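Local atomic coordinates of ureidoglycolate hydrolase (Arabidopsis thaliana, PDB entry 4PXC), a protein that hydrolyses (S)-ureidoglycolate to glyoxylate, ammonium and carbon dioxide with two bound manganese ions, completing purine breakdown without generating urea. Residues V224-A229 and H369-S374. The protein carries 1 engineered substitution. Sequence-based numbering, arbitrary orientation.
Sequences VVTAIA and HKMMIS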
ATOM      1  N   VAL A 224     -30.335 -23.622  -7.518  1.00 14.13           N
ATOM      2  CA  VAL A 224     -30.382 -23.611  -8.978  1.00 12.47           C
ATOM      3  C   VAL A 224     -30.317 -22.152  -9.414  1.00 12.28           C
ATOM      4  O   VAL A 224     -31.284 -21.396  -9.240  1.00 13.80           O
ATOM      5  CB  VAL A 224     -31.662 -24.305  -9.516  1.00 10.93           C
ATOM      6  CG1 VAL A 224     -31.704 -24.250 -11.036  1.00 13.68           C
ATOM      7  CG2 VAL A 224     -31.725 -25.764  -9.026  1.00 12.84           C
ATOM      8  N   VAL A 225     -29.168 -21.738  -9.948  1.00 11.94           N
ATOM      9  CA  VAL A 225     -28.953 -20.318 -10.250  1.00 12.96           C
ATOM     10  C   VAL A 225     -29.652 -19.867 -11.529  1.00 14.24           C
ATOM     11  O   VAL A 225     -29.444 -20.443 -12.601  1.00 13.86           O
ATOM     12  CB  VAL A 225     -27.457 -19.973 -10.336  1.00 12.95           C
ATOM     13  CG1 VAL A 225     -27.272 -18.518 -10.728  1.00 11.69           C
ATOM     14  CG2 VAL A 225     -26.790 -20.259  -8.998  1.00 12.52           C
ATOM     15  N   THR A 226     -30.474 -18.825 -11.419  1.00 14.85           N
ATOM     16  CA  THR A 226     -31.271 -18.377 -12.559  1.00 13.19           C
ATOM     17  C   THR A 226     -30.694 -17.152 -13.245  1.00 16.11           C
ATOM     18  O   THR A 226     -31.034 -16.871 -14.402  1.00 12.79           O
ATOM     19  CB  THR A 226     -32.723 -18.051 -12.146  1.00 17.48           C
ATOM     20  OG1 THR A 226     -32.721 -16.954 -11.226  1.00 16.24           O
ATOM     21  CG2 THR A 226     -33.386 -19.263 -11.491  1.00 18.17           C
ATOM     22  N   ALA A 227     -29.834 -16.416 -12.540  1.00 13.27           N
ATOM     23  CA  ALA A 227     -29.259 -15.191 -13.098  1.00 14.45           C
ATOM     24  C   ALA A 227     -28.015 -14.796 -12.321  1.00 14.06           C
ATOM     25  O   ALA A 227     -27.808 -15.258 -11.201  1.00 13.67           O
ATOM     26  CB  ALA A 227     -30.289 -14.047 -13.069  1.00 15.23           C
ATOM     27  N   ILE A 228     -27.206 -13.930 -12.921  1.00 14.90           N
ATOM     28  CA  ILE A 228     -25.984 -13.425 -12.297  1.00 15.02           C
ATOM     29  C   ILE A 228     -26.026 -11.898 -12.326  1.00 15.34           C
ATOM     30  O   ILE A 228     -26.276 -11.314 -13.378  1.00 14.72           O
ATOM     31  CB  ILE A 228     -24.721 -13.929 -13.057  1.00 14.31           C
ATOM     32  CG1 ILE A 228     -24.641 -15.464 -13.002  1.00 12.70           C
ATOM     33  CG2 ILE A 228     -23.453 -13.316 -12.476  1.00 13.32           C
ATOM     34  CD1 ILE A 228     -23.558 -16.088 -13.905  1.00 13.57           C
ATOM     35  N   ALA A 229     -25.796 -11.258 -11.179  1.00 14.20           N
ATOM     36  CA  ALA A 229     -25.845  -9.792 -11.065  1.00 15.12           C
ATOM     37  C   ALA A 229     -24.832  -9.085 -11.960  1.00 15.79           C
ATOM     38  O   ALA A 229     -23.814  -9.667 -12.332  1.00 13.68           O
ATOM     39  CB  ALA A 229     -25.642  -9.368  -9.607  1.00 13.89           C
ATOM     40  N   HIS A 369     -33.977 -28.024  -3.068  1.00 15.12           N
ATOM     41  CA  HIS A 369     -33.379 -26.958  -3.863  1.00 15.59           C
ATOM     42  C   HIS A 369     -34.304 -25.772  -4.009  1.00 19.22           C
ATOM     43  O   HIS A 369     -35.506 -25.879  -3.775  1.00 16.20           O
ATOM     44  CB  HIS A 369     -32.992 -27.496  -5.244  1.00 16.08           C
ATOM     45  CG  HIS A 369     -34.117 -28.169  -5.963  1.00 21.36           C
ATOM     46  ND1 HIS A 369     -34.940 -27.502  -6.845  1.00 23.06           N
ATOM     47  CD2 HIS A 369     -34.570 -29.446  -5.916  1.00 22.32           C
ATOM     48  CE1 HIS A 369     -35.840 -28.340  -7.322  1.00 25.84           C
ATOM     49  NE2 HIS A 369     -35.639 -29.526  -6.777  1.00 24.68           N
ATOM     50  N   LYS A 370     -33.737 -24.631  -4.377  1.00 17.25           N
ATOM     51  CA  LYS A 370     -34.561 -23.488  -4.720  1.00 18.25           C
ATOM     52  C   LYS A 370     -33.895 -22.735  -5.843  1.00 17.86           C
ATOM     53  O   LYS A 370     -32.703 -22.912  -6.096  1.00 15.15           O
ATOM     54  CB  LYS A 370     -34.748 -22.561  -3.516  1.00 19.84           C
ATOM     55  CG  LYS A 370     -33.504 -21.766  -3.164  1.00 20.41           C
ATOM     56  CD  LYS A 370     -33.759 -20.798  -2.017  1.00 22.48           C
ATOM     57  CE  LYS A 370     -34.804 -19.762  -2.374  1.00 25.71           C
ATOM     58  NZ  LYS A 370     -34.883 -18.737  -1.293  1.00 25.47           N
ATOM     59  N   MET A 371     -34.672 -21.894  -6.515  1.00 16.14           N
ATOM     60  CA  MET A 371     -34.144 -21.009  -7.543  1.00 16.88           C
ATOM     61  C   MET A 371     -33.535 -19.812  -6.844  1.00 15.68           C
ATOM     62  O   MET A 371     -34.110 -19.289  -5.891  1.00 14.55           O
ATOM     63  CB  MET A 371     -35.284 -20.523  -8.436  1.00 19.52           C
ATOM     64  CG  MET A 371     -36.077 -21.646  -9.063  1.00 17.49           C
ATOM     65  SD  MET A 371     -35.048 -22.561 -10.221  1.00 21.39           S
ATOM     66  CE  MET A 371     -36.328 -23.488 -11.084  1.00 19.05           C
ATOM     67  N   MET A 372     -32.378 -19.360  -7.315  1.00 15.52           N
ATOM     68  CA  MET A 372     -31.776 -18.177  -6.719  1.00 18.02           C
ATOM     69  C   MET A 372     -30.827 -17.479  -7.683  1.00 15.56           C
ATOM     70  O   MET A 372     -30.441 -18.028  -8.712  1.00 14.44           O
ATOM     71  CB  MET A 372     -31.073 -18.528  -5.403  1.00 20.38           C
ATOM     72  CG  MET A 372     -30.003 -19.601  -5.522  1.00 17.72           C
ATOM     73  SD  MET A 372     -29.527 -20.265  -3.910  1.00 15.26           S
ATOM     74  CE  MET A 372     -28.992 -18.788  -3.051  1.00 16.54           C
ATOM     75  N   ILE A 373     -30.470 -16.246  -7.353  1.00 14.76           N
ATOM     76  CA  ILE A 373     -29.571 -15.474  -8.198  1.00 15.04           C
ATOM     77  C   ILE A 373     -28.168 -15.467  -7.584  1.00 16.53           C
ATOM     78  O   ILE A 373     -28.015 -15.650  -6.368  1.00 19.88           O
ATOM     79  CB  ILE A 373     -30.134 -14.049  -8.392  1.00 17.15           C
ATOM     80  CG1 ILE A 373     -31.555 -14.141  -8.963  1.00 19.58           C
ATOM     81  CG2 ILE A 373     -29.272 -13.227  -9.312  1.00 23.46           C
ATOM     82  CD1 ILE A 373     -32.145 -12.822  -9.361  1.00 33.52           C
ATOM     83  N   SER A 374     -27.146 -15.299  -8.419  1.00 14.28           N
ATOM     84  CA  SER A 374     -25.780 -15.132  -7.920  1.00 11.76           C
ATOM     85  C   SER A 374     -25.493 -13.655  -7.744  1.00 14.57           C
ATOM     86  O   SER A 374     -25.757 -12.876  -8.650  1.00 13.93           O
ATOM     87  CB  SER A 374     -24.782 -15.716  -8.921  1.00 12.78           C
ATOM     88  OG  SER A 374     -23.449 -15.482  -8.485  1.00 13.99           O
TER
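V224 and M371 sit side by side on one face of a parallel strand pair, their side chains pointing the same way. The M371 chain bends at its second torsion (chi2 -66°), which lays SD alongside V224 CG1 at 3.8 Å; helix 352-364 packs over both through M358 and I355. T226 crosses M371 at about a right angle: its hydroxyl lies between the backbone N and the carbonyl carbon (chi1 64°), leaving CG2 to meet M371 CB at 3.8 Å. On the other branch, OG1 lies against I373 CG1, the two side chains again crossing at about a right angle. Further along, the I373 methyl CG2 presses tightly on A227 O, 3.1 Å away, and also meets A227 CB. The opposite face carries V225, M372, I228 and S374, where V225 CG1 reaches S374 CB at 4.2 Å and F393 of strand 389-394 touches both residues.

The ladder illustrates how a parallel pair absorbs an extra residue. V224 N hydrogen-bonds to K370 O, M372 N to V224 O, and T226 N to M372 O at 2.8 Å. T226 then adopts a nearly helical backbone (psi -20°), and the next bond is from S374 N to A227 O at 2.9 Å. A229 N closes the series on S374 O. From V225 to I228 the first strand takes three steps while M372 to S374 takes two, with T226 as the extra residue of a beta bulge. Beyond it, S374 OG hydrogen-bonds to A376 O and, weakly, H378 NE2, tying the strand end to the substrate-binding loop with Y377 in the catalytic domain of this M20-family hydrolase.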